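Local atomic coordinates of protelomerase (Agrobacterium tumefaciens, PDB entry 4F43), a protein that probably resolves replicated telomeres into hairpin DNA ends that cap a linear chromosome, cutting and rejoining strands through its telomere resolvase catalytic domain. Residues A[125-130]-A[247-252]; A[148-153]-A[202-207]; A[178-183]-A[196-201]. The protein carries 1 engineered substitution. All blocks are in the same frame, centred on the assembly; numbering follows the deposited sequence.

Contact 1. Residues A[125-130]-A[247-252]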
loop_
_atom_site.group_PDB
_atom_site.type_symbol
_atom_site.label_atom_id
_atom_site.label_comp_id
_atom_site.label_asym_id
_atom_site.label_seq_id
_atom_site.Cartn_x
_atom_site.Cartn_y
_atom_site.Cartn_z
ATOM N N ARG A 125 -17.298 -9.116 13.516
ATOM C CA ARG A 125 -18.636 -8.777 13.038
ATOM C C ARG A 125 -18.980 -7.335 13.392
ATOM O O ARG A 125 -19.590 -6.611 12.600
ATOM C CB ARG A 125 -19.679 -9.724 13.634
ATOM C CG ARG A 125 -19.535 -11.174 13.201
ATOM C CD ARG A 125 -20.597 -12.047 13.852
ATOM N NE ARG A 125 -20.578 -13.412 13.332
ATOM C CZ ARG A 125 -21.280 -13.819 12.280
ATOM N NH1 ARG A 125 -22.059 -12.964 11.631
ATOM N NH2 ARG A 125 -21.203 -15.080 11.876
ATOM N N GLN A 126 -18.578 -6.927 14.591
ATOM C CA GLN A 126 -18.808 -5.569 15.060
ATOM C C GLN A 126 -18.042 -4.571 14.201
ATOM O O GLN A 126 -18.551 -3.502 13.882
ATOM C CB GLN A 126 -18.393 -5.429 16.524
ATOM C CG GLN A 126 -19.028 -6.459 17.442
ATOM C CD GLN A 126 -18.807 -6.147 18.908
ATOM O OE1 GLN A 126 -18.826 -4.985 19.317
ATOM N NE2 GLN A 126 -18.590 -7.183 19.708
ATOM N N VAL A 127 -16.819 -4.932 13.826
ATOM C CA VAL A 127 -15.993 -4.084 12.974
ATOM C C VAL A 127 -16.620 -3.933 11.589
ATOM O O VAL A 127 -16.706 -2.825 11.048
ATOM C CB VAL A 127 -14.567 -4.654 12.827
ATOM C CG1 VAL A 127 -13.765 -3.840 11.822
ATOM C CG2 VAL A 127 -13.865 -4.688 14.175
ATOM N N LEU A 128 -17.055 -5.056 11.023
ATOM C CA LEU A 128 -17.740 -5.056 9.734
ATOM C C LEU A 128 -18.978 -4.169 9.778
ATOM O O LEU A 128 -19.247 -3.407 8.844
ATOM C CB LEU A 128 -18.130 -6.481 9.336
ATOM C CG LEU A 128 -16.977 -7.440 9.036
ATOM C CD1 LEU A 128 -17.489 -8.861 8.869
ATOM C CD2 LEU A 128 -16.226 -6.989 7.794
ATOM N N LYS A 129 -19.726 -4.270 10.873
ATOM C CA LYS A 129 -20.907 -3.439 11.067
ATOM C C LYS A 129 -20.528 -1.962 11.146
ATOM O O LYS A 129 -21.232 -1.104 10.612
ATOM C CB LYS A 129 -21.661 -3.857 12.330
ATOM C CG LYS A 129 -22.917 -3.043 12.590
ATOM C CD LYS A 129 -23.944 -3.247 11.485
ATOM C CE LYS A 129 -25.005 -2.158 11.509
ATOM N NZ LYS A 129 -25.608 -1.986 12.860
ATOM N N ILE A 130 -19.413 -1.673 11.811
ATOM C CA ILE A 130 -18.922 -0.304 11.930
ATOM C C ILE A 130 -18.587 0.273 10.560
ATOM O O ILE A 130 -18.954 1.407 10.254
ATOM C CB ILE A 130 -17.685 -0.209 12.851
ATOM C CG1 ILE A 130 -18.078 -0.469 14.305
ATOM C CG2 ILE A 130 -17.038 1.163 12.745
ATOM C CD1 ILE A 130 -16.908 -0.457 15.264
ATOM N N ASN A 247 -9.256 5.691 16.943
ATOM C CA ASN A 247 -10.409 5.967 17.795
ATOM C C ASN A 247 -11.627 5.089 17.519
ATOM O O ASN A 247 -12.372 4.751 18.441
ATOM C CB ASN A 247 -10.800 7.443 17.695
ATOM C CG ASN A 247 -9.703 8.368 18.182
ATOM O OD1 ASN A 247 -8.940 8.026 19.086
ATOM N ND2 ASN A 247 -9.619 9.550 17.582
ATOM N N LEU A 248 -11.832 4.726 16.256
ATOM C CA LEU A 248 -12.998 3.934 15.865
ATOM C C LEU A 248 -13.055 2.571 16.551
ATOM O O LEU A 248 -13.813 2.376 17.502
ATOM C CB LEU A 248 -13.045 3.753 14.345
ATOM C CG LEU A 248 -13.758 4.848 13.550
ATOM C CD1 LEU A 248 -13.771 4.507 12.070
ATOM C CD2 LEU A 248 -15.171 5.043 14.071
ATOM N N PHE A 249 -12.250 1.634 16.064
ATOM C CA PHE A 249 -12.255 0.272 16.583
ATOM C C PHE A 249 -11.380 0.158 17.829
ATOM O O PHE A 249 -10.516 -0.714 17.912
ATOM C CB PHE A 249 -11.768 -0.702 15.509
ATOM C CG PHE A 249 -12.186 -0.323 14.116
ATOM C CD1 PHE A 249 -13.440 -0.661 13.637
ATOM C CD2 PHE A 249 -11.321 0.372 13.283
ATOM C CE1 PHE A 249 -13.824 -0.312 12.355
ATOM C CE2 PHE A 249 -11.699 0.724 12.002
ATOM C CZ PHE A 249 -12.952 0.381 11.537
ATOM N N GLU A 250 -11.618 1.041 18.793
ATOM C CA GLU A 250 -10.802 1.119 20.001
ATOM C C GLU A 250 -10.886 -0.131 20.876
ATOM O O GLU A 250 -9.867 -0.743 21.195
ATOM C CB GLU A 250 -11.193 2.350 20.821
ATOM C CG GLU A 250 -10.566 2.394 22.203
ATOM C CD GLU A 250 -9.561 3.516 22.352
ATOM O OE1 GLU A 250 -9.728 4.559 21.685
ATOM O OE2 GLU A 250 -8.600 3.353 23.135
ATOM N N ASP A 251 -12.103 -0.502 21.263
ATOM C CA ASP A 251 -12.300 -1.592 22.213
ATOM C C ASP A 251 -12.885 -2.857 21.587
ATOM O O ASP A 251 -13.315 -3.762 22.301
ATOM C CB ASP A 251 -13.181 -1.131 23.379
ATOM C CG ASP A 251 -12.457 -0.185 24.317
ATOM O OD1 ASP A 251 -11.314 -0.496 24.712
ATOM O OD2 ASP A 251 -13.028 0.875 24.652
ATOM N N VAL A 252 -12.895 -2.924 20.260
ATOM C CA VAL A 252 -13.423 -4.097 19.569
ATOM C C VAL A 252 -12.341 -4.824 18.776
ATOM O O VAL A 252 -12.555 -5.931 18.282
ATOM C CB VAL A 252 -14.586 -3.732 18.628
ATOM C CG1 VAL A 252 -15.710 -3.070 19.410
ATOM C CG2 VAL A 252 -14.102 -2.826 17.509
#

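Contact 2. Residues A[148-153]-A[202-207]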
loop_
_atom_site.group_PDB
_atom_site.type_symbol
_atom_site.label_atom_id
_atom_site.label_comp_id
_atom_site.label_asym_id
_atom_site.label_seq_id
_atom_site.Cartn_x
_atom_site.Cartn_y
_atom_site.Cartn_z
ATOM N N ILE A 148 -12.899 0.746 2.669
ATOM C CA ILE A 148 -11.751 -0.127 2.882
ATOM C C ILE A 148 -12.194 -1.412 3.568
ATOM O O ILE A 148 -11.762 -2.505 3.202
ATOM C CB ILE A 148 -10.664 0.553 3.740
ATOM C CG1 ILE A 148 -10.117 1.791 3.033
ATOM C CG2 ILE A 148 -9.533 -0.419 4.046
ATOM C CD1 ILE A 148 -9.068 2.536 3.829
ATOM N N GLY A 149 -13.068 -1.275 4.560
ATOM C CA GLY A 149 -13.552 -2.426 5.301
ATOM C C GLY A 149 -14.437 -3.349 4.482
ATOM O O GLY A 149 -14.426 -4.564 4.679
ATOM N N MET A 150 -15.197 -2.775 3.554
ATOM C CA MET A 150 -16.180 -3.538 2.786
ATOM C C MET A 150 -15.640 -4.124 1.481
ATOM O O MET A 150 -15.777 -5.321 1.230
ATOM C CB MET A 150 -17.420 -2.685 2.503
ATOM C CG MET A 150 -18.258 -2.355 3.735
ATOM S SD MET A 150 -19.166 -3.765 4.408
ATOM C CE MET A 150 -18.113 -4.251 5.774
ATOM N N THR A 151 -15.035 -3.283 0.646
ATOM C CA THR A 151 -14.544 -3.743 -0.653
ATOM C C THR A 151 -13.106 -4.254 -0.586
ATOM O O THR A 151 -12.651 -4.964 -1.482
ATOM C CB THR A 151 -14.668 -2.653 -1.744
ATOM O OG1 THR A 151 -14.643 -3.264 -3.039
ATOM C CG2 THR A 151 -13.533 -1.652 -1.641
ATOM N N GLY A 152 -12.394 -3.884 0.473
ATOM C CA GLY A 152 -11.073 -4.426 0.734
ATOM C C GLY A 152 -9.925 -3.811 -0.041
ATOM O O GLY A 152 -8.801 -4.306 0.019
ATOM N N ARG A 153 -10.194 -2.733 -0.771
ATOM C CA ARG A 153 -9.136 -2.052 -1.508
ATOM C C ARG A 153 -8.238 -1.256 -0.562
ATOM O O ARG A 153 -8.646 -0.896 0.542
ATOM C CB ARG A 153 -9.720 -1.140 -2.590
ATOM C CG ARG A 153 -10.568 -1.853 -3.636
ATOM C CD ARG A 153 -9.866 -3.084 -4.190
ATOM N NE ARG A 153 -10.382 -4.319 -3.608
ATOM C CZ ARG A 153 -9.914 -5.529 -3.896
ATOM N NH1 ARG A 153 -10.443 -6.601 -3.321
ATOM N NH2 ARG A 153 -8.914 -5.666 -4.757
ATOM N N VAL A 202 -17.781 -8.332 -2.260
ATOM C CA VAL A 202 -18.025 -7.293 -1.267
ATOM C C VAL A 202 -18.770 -7.867 -0.067
ATOM O O VAL A 202 -19.459 -8.880 -0.179
ATOM C CB VAL A 202 -18.821 -6.113 -1.856
ATOM C CG1 VAL A 202 -17.936 -5.285 -2.771
ATOM C CG2 VAL A 202 -20.043 -6.613 -2.601
ATOM N N LEU A 203 -18.628 -7.214 1.082
ATOM C CA LEU A 203 -19.163 -7.743 2.334
ATOM C C LEU A 203 -20.508 -7.123 2.710
ATOM O O LEU A 203 -21.026 -7.351 3.802
ATOM C CB LEU A 203 -18.141 -7.570 3.461
ATOM C CG LEU A 203 -16.781 -8.205 3.155
ATOM C CD1 LEU A 203 -15.832 -8.063 4.331
ATOM C CD2 LEU A 203 -16.950 -9.666 2.768
ATOM N N THR A 204 -21.063 -6.338 1.794
ATOM C CA THR A 204 -22.425 -5.834 1.921
ATOM C C THR A 204 -22.984 -5.654 0.514
ATOM O O THR A 204 -22.234 -5.728 -0.458
ATOM C CB THR A 204 -22.484 -4.501 2.694
ATOM O OG1 THR A 204 -23.846 -4.187 3.013
ATOM C CG2 THR A 204 -21.885 -3.377 1.871
ATOM N N ARG A 205 -24.289 -5.425 0.400
ATOM C CA ARG A 205 -24.925 -5.333 -0.915
ATOM C C ARG A 205 -24.304 -4.258 -1.807
ATOM O O ARG A 205 -23.987 -3.160 -1.349
ATOM C CB ARG A 205 -26.441 -5.151 -0.796
ATOM C CG ARG A 205 -26.902 -4.426 0.455
ATOM C CD ARG A 205 -28.392 -4.641 0.665
ATOM N NE ARG A 205 -28.881 -4.032 1.898
ATOM C CZ ARG A 205 -29.526 -2.871 1.952
ATOM N NH1 ARG A 205 -29.762 -2.189 0.841
ATOM N NH2 ARG A 205 -29.938 -2.395 3.119
ATOM N N SER A 206 -24.131 -4.600 -3.081
ATOM C CA SER A 206 -23.390 -3.777 -4.037
ATOM C C SER A 206 -23.943 -2.362 -4.210
ATOM O O SER A 206 -23.184 -1.422 -4.452
ATOM C CB SER A 206 -23.314 -4.480 -5.395
ATOM O OG SER A 206 -24.601 -4.854 -5.850
ATOM N N GLU A 207 -25.258 -2.216 -4.088
ATOM C CA GLU A 207 -25.903 -0.916 -4.252
ATOM C C GLU A 207 -25.433 0.078 -3.194
ATOM O O GLU A 207 -25.232 1.260 -3.479
ATOM C CB GLU A 207 -27.427 -1.059 -4.200
ATOM C CG GLU A 207 -28.014 -1.979 -5.262
ATOM C CD GLU A 207 -27.995 -3.440 -4.855
ATOM O OE1 GLU A 207 -27.968 -3.722 -3.638
ATOM O OE2 GLU A 207 -28.006 -4.307 -5.754
#

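Contact 3. Residues A[178-183]-A[196-201]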
loop_
_atom_site.group_PDB
_atom_site.type_symbol
_atom_site.label_atom_id
_atom_site.label_comp_id
_atom_site.label_asym_id
_atom_site.label_seq_id
_atom_site.Cartn_x
_atom_site.Cartn_y
_atom_site.Cartn_z
ATOM N N ILE A 178 -18.628 -6.578 -6.991
ATOM C CA ILE A 178 -18.533 -5.411 -7.863
ATOM C C ILE A 178 -17.288 -5.501 -8.743
ATOM O O ILE A 178 -16.534 -6.470 -8.665
ATOM C CB ILE A 178 -18.471 -4.102 -7.051
ATOM C CG1 ILE A 178 -17.200 -4.060 -6.199
ATOM C CG2 ILE A 178 -19.709 -3.946 -6.178
ATOM C CD1 ILE A 178 -17.090 -2.822 -5.334
ATOM N N LEU A 179 -17.077 -4.489 -9.579
ATOM C CA LEU A 179 -15.880 -4.420 -10.412
ATOM C C LEU A 179 -14.921 -3.366 -9.865
ATOM O O LEU A 179 -15.333 -2.461 -9.141
ATOM C CB LEU A 179 -16.250 -4.108 -11.863
ATOM C CG LEU A 179 -17.243 -5.059 -12.536
ATOM C CD1 LEU A 179 -17.484 -4.648 -13.980
ATOM C CD2 LEU A 179 -16.751 -6.496 -12.458
ATOM N N PHE A 180 -13.643 -3.482 -10.211
ATOM C CA PHE A 180 -12.624 -2.605 -9.643
ATOM C C PHE A 180 -11.528 -2.206 -10.632
ATOM O O PHE A 180 -11.130 -2.996 -11.489
ATOM C CB PHE A 180 -12.008 -3.255 -8.400
ATOM C CG PHE A 180 -10.758 -2.579 -7.918
ATOM C CD1 PHE A 180 -10.815 -1.333 -7.316
ATOM C CD2 PHE A 180 -9.524 -3.194 -8.063
ATOM C CE1 PHE A 180 -9.662 -0.709 -6.874
ATOM C CE2 PHE A 180 -8.368 -2.577 -7.623
ATOM C CZ PHE A 180 -8.436 -1.333 -7.027
ATOM N N ASN A 181 -11.047 -0.974 -10.490
ATOM C CA ASN A 181 -9.964 -0.441 -11.309
ATOM C C ASN A 181 -9.475 0.878 -10.714
ATOM O O ASN A 181 -10.283 1.740 -10.376
ATOM C CB ASN A 181 -10.447 -0.215 -12.744
ATOM C CG ASN A 181 -9.312 -0.201 -13.749
ATOM O OD1 ASN A 181 -8.365 -0.982 -13.648
ATOM N ND2 ASN A 181 -9.403 0.688 -14.731
ATOM N N GLY A 182 -8.163 1.037 -10.566
ATOM C CA GLY A 182 -7.200 0.010 -10.907
ATOM C C GLY A 182 -6.249 -0.289 -9.766
ATOM O O GLY A 182 -6.135 0.483 -8.813
ATOM N N GLN A 183 -5.558 -1.418 -9.872
ATOM C CA GLN A 183 -4.655 -1.882 -8.827
ATOM C C GLN A 183 -3.455 -0.952 -8.653
ATOM O O GLN A 183 -3.064 -0.244 -9.582
ATOM C CB GLN A 183 -4.177 -3.302 -9.149
ATOM C CG GLN A 183 -3.421 -4.011 -8.031
ATOM C CD GLN A 183 -4.335 -4.605 -6.976
ATOM O OE1 GLN A 183 -5.455 -4.140 -6.769
ATOM N NE2 GLN A 183 -3.860 -5.649 -6.307
ATOM N N ILE A 196 -6.392 -3.169 -15.406
ATOM C CA ILE A 196 -7.238 -4.351 -15.517
ATOM C C ILE A 196 -8.484 -4.243 -14.645
ATOM O O ILE A 196 -8.392 -4.112 -13.425
ATOM C CB ILE A 196 -6.469 -5.631 -15.134
ATOM C CG1 ILE A 196 -5.316 -5.873 -16.110
ATOM C CG2 ILE A 196 -7.408 -6.827 -15.107
ATOM C CD1 ILE A 196 -5.763 -6.074 -17.544
ATOM N N THR A 197 -9.649 -4.294 -15.281
ATOM C CA THR A 197 -10.918 -4.280 -14.563
ATOM C C THR A 197 -11.355 -5.705 -14.247
ATOM O O THR A 197 -11.761 -6.450 -15.138
ATOM C CB THR A 197 -12.020 -3.583 -15.378
ATOM O OG1 THR A 197 -12.196 -4.265 -16.627
ATOM C CG2 THR A 197 -11.648 -2.134 -15.647
ATOM N N TYR A 198 -11.266 -6.085 -12.976
ATOM C CA TYR A 198 -11.615 -7.442 -12.564
ATOM C C TYR A 198 -12.660 -7.461 -11.450
ATOM O O TYR A 198 -12.864 -6.464 -10.756
ATOM C CB TYR A 198 -10.363 -8.230 -12.158
ATOM C CG TYR A 198 -9.653 -7.709 -10.928
ATOM C CD1 TYR A 198 -9.728 -8.390 -9.722
ATOM C CD2 TYR A 198 -8.899 -6.541 -10.974
ATOM C CE1 TYR A 198 -9.077 -7.926 -8.595
ATOM C CE2 TYR A 198 -8.247 -6.065 -9.851
ATOM C CZ TYR A 198 -8.341 -6.764 -8.664
ATOM O OH TYR A 198 -7.693 -6.297 -7.544
ATOM N N GLU A 199 -13.317 -8.606 -11.291
ATOM C CA GLU A 199 -14.428 -8.738 -10.356
ATOM C C GLU A 199 -13.961 -9.101 -8.949
ATOM O O GLU A 199 -13.151 -10.009 -8.767
ATOM C CB GLU A 199 -15.423 -9.782 -10.872
ATOM C CG GLU A 199 -16.752 -9.808 -10.137
ATOM C CD GLU A 199 -17.747 -10.763 -10.771
ATOM O OE1 GLU A 199 -18.738 -10.284 -11.363
ATOM O OE2 GLU A 199 -17.538 -11.990 -10.679
ATOM N N ILE A 200 -14.479 -8.380 -7.958
ATOM C CA ILE A 200 -14.135 -8.616 -6.560
ATOM C C ILE A 200 -15.391 -8.769 -5.706
ATOM O O ILE A 200 -16.426 -8.178 -6.008
ATOM C CB ILE A 200 -13.280 -7.466 -5.987
ATOM C CG1 ILE A 200 -14.005 -6.127 -6.148
ATOM C CG2 ILE A 200 -11.922 -7.424 -6.661
ATOM C CD1 ILE A 200 -13.293 -4.966 -5.490
ATOM N N PRO A 201 -15.308 -9.574 -4.637
ATOM C CA PRO A 201 -16.443 -9.730 -3.725
ATOM C C PRO A 201 -16.576 -8.541 -2.782
ATOM O O PRO A 201 -15.602 -7.829 -2.540
ATOM C CB PRO A 201 -16.074 -10.984 -2.931
ATOM C CG PRO A 201 -14.586 -10.991 -2.931
ATOM C CD PRO A 201 -14.186 -10.461 -4.280
#

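Contact 1. Residues A[125-130]-A[247-252]
Phe249 pushes its ring against the groove between Val127 and Ile130, which stand one turn apart on helix 124-134. Phe249 CE1 is the bump: it meets Val127 CG1 at 3.6 Å and Ile130 CG2 at the same distance, while Phe249 CD1 lies 3.8 Å from Ile130 CD1. Both branches of Ile130 thus touch the ring, and the Val127 and Phe249 side chains cross at about a right angle. With chi1 of 174°, Val127 swings CG1 to the ring and leaves CG2 for Val252, whose own CG2 approaches to 3.8 Å. Val252 fills the next hollow along: Val252 CG2 lies 4.3 Å from Ile130 CD1, and Val252 CG1 rests 3.7 Å from Gln126 OE1. Branched residues suit this helix surface because two methyls apiece wall a groove. An inverse gamma turn centred on Phe249 presents the ring; Leu248 CB covers part of one face. Val127 also touches Phe121, and Asn123 gives the backbone oxygen of Val252 a weak hydrogen bond. No hydrogen bond or salt bridge crosses between the segments, which implies that shape fit and exclusion of water hold the turn to the helix, with the longer, polar Gln126 at the exposed margin.

Contact 2. Residues A[148-153]-A[202-207]
Leu203 and Met150 meet through their peptide groups at a single point, where the N-H of Leu203 points to Met150 O, 3.4 Å from Leu203 N, in a weak hydrogen bond bent to 142° at the hydrogen. The flat guanidinium of Arg153 turns back on its own segment. Thr151 O sits at its edge and in its plane, 3.2 Å from Arg153 NE and 3.3 Å from Arg153 NH1, the second bond being weak; seen from the carbonyl, NE stands above the plane. Phe180 makes a cation-pi contact with this arginine, and NH1 also bonds to Ile290 O. Gly152, the first residue past helix 140-151, takes a positive phi of 81° that glycine adopts easily.

Around this hydrogen bond the contact is apolar. Met150 bends at chi2 and chi3, and its unbranched, flexible thioether can thereby meet two different residues: Met150 SD lies 3.7 Å from Thr204 CG2, and Met150 CE reaches Leu203 CB at 4.0 Å. Leu203 sets its branch beside the last-turn carbonyls, with Leu203 CD1 3.8 Å from Gly149 O. Thr204 gives Met150 its methyl side because OG1, anti to the backbone N (chi1 -169°), is bonded to Glu132.

Thr151 OG1 faces Val202 CG1 at 3.9 Å and has no polar partner in the model, a likely cost of burying this hydroxyl among aliphatic carbons. Near the end of a helix the last carbonyls lack intrahelical donors; here Leu203 serves Met150 O and Arg153 serves Thr151 O. The chemistry therefore implies a buried helix terminus satisfied partly by the link after strand 198-201 and partly by an arginine, with sulfur and methyl packing adding to the weak backbone bond.

Contact 3. Residues A[178-183]-A[196-201]
Strands 177-180 and 198-201 form a long-looped beta hairpin at one side of a four-stranded antiparallel sheet. Ile178 and Ile200 are a hydrogen-bonded pair: Ile178 N to Ile200 O and Ile200 N to Ile178 O both measure 2.9 Å. Phe180 and Tyr198 repeat the pattern weakly, Phe180 N lying 3.1 Å from Tyr198 O and Tyr198 N 3.4 Å from Phe180 O, so the bonding weakens toward the loop. These four side chains share one face. Beta-branched isoleucines suit the extended backbone, and Ile200 CD1 packs 3.6 Å from Phe180 CB. The two aromatic side chains lie alongside and point the same way, ring planes 85° apart, Tyr198 CE2 being 3.6 Å from Phe180 CD2. Chi1 of 65° swings Tyr198 over its own backbone, and Tyr198 OH gives a weak hydrogen bond to Gln183 OE1 at 3.2 Å; Gln183 NE2 bonds to Leu291 O. On the other face Leu179 CD2 lies 3.9 Å from Glu199 CB, beside Ala167. A cis peptide joins Asn181 to Gly182 just past the last bridge. Such an antiparallel hairpin, whose isoleucines touch helices 206-217 and 263-276, belongs to the sheet of the telomere resolvase catalytic domain.

Overall arrangement
All three contacts fall within the catalytic domain range and enclose one another along the chain: contact 1 joins the most distant segments, contact 2 lies between them, and contact 3 is innermost. Centres of contacts 1 and 2 are about 16 Å apart, those of 2 and 3 about 12 Å, and those of 1 and 3 about 26 Å. Helices 124-134 and 140-151 are consecutive, and Leu128 packs on both Met150 and Leu203. Strand 198-201 leads into 202-207, while Thr151 and Arg153 reach the hairpin. Contact 2 therefore lies between helix 124-134 and the four-stranded sheet, touching both. Approach to the hairpin DNA tightens from about 10 to 7 to 5 Å between nearest atoms.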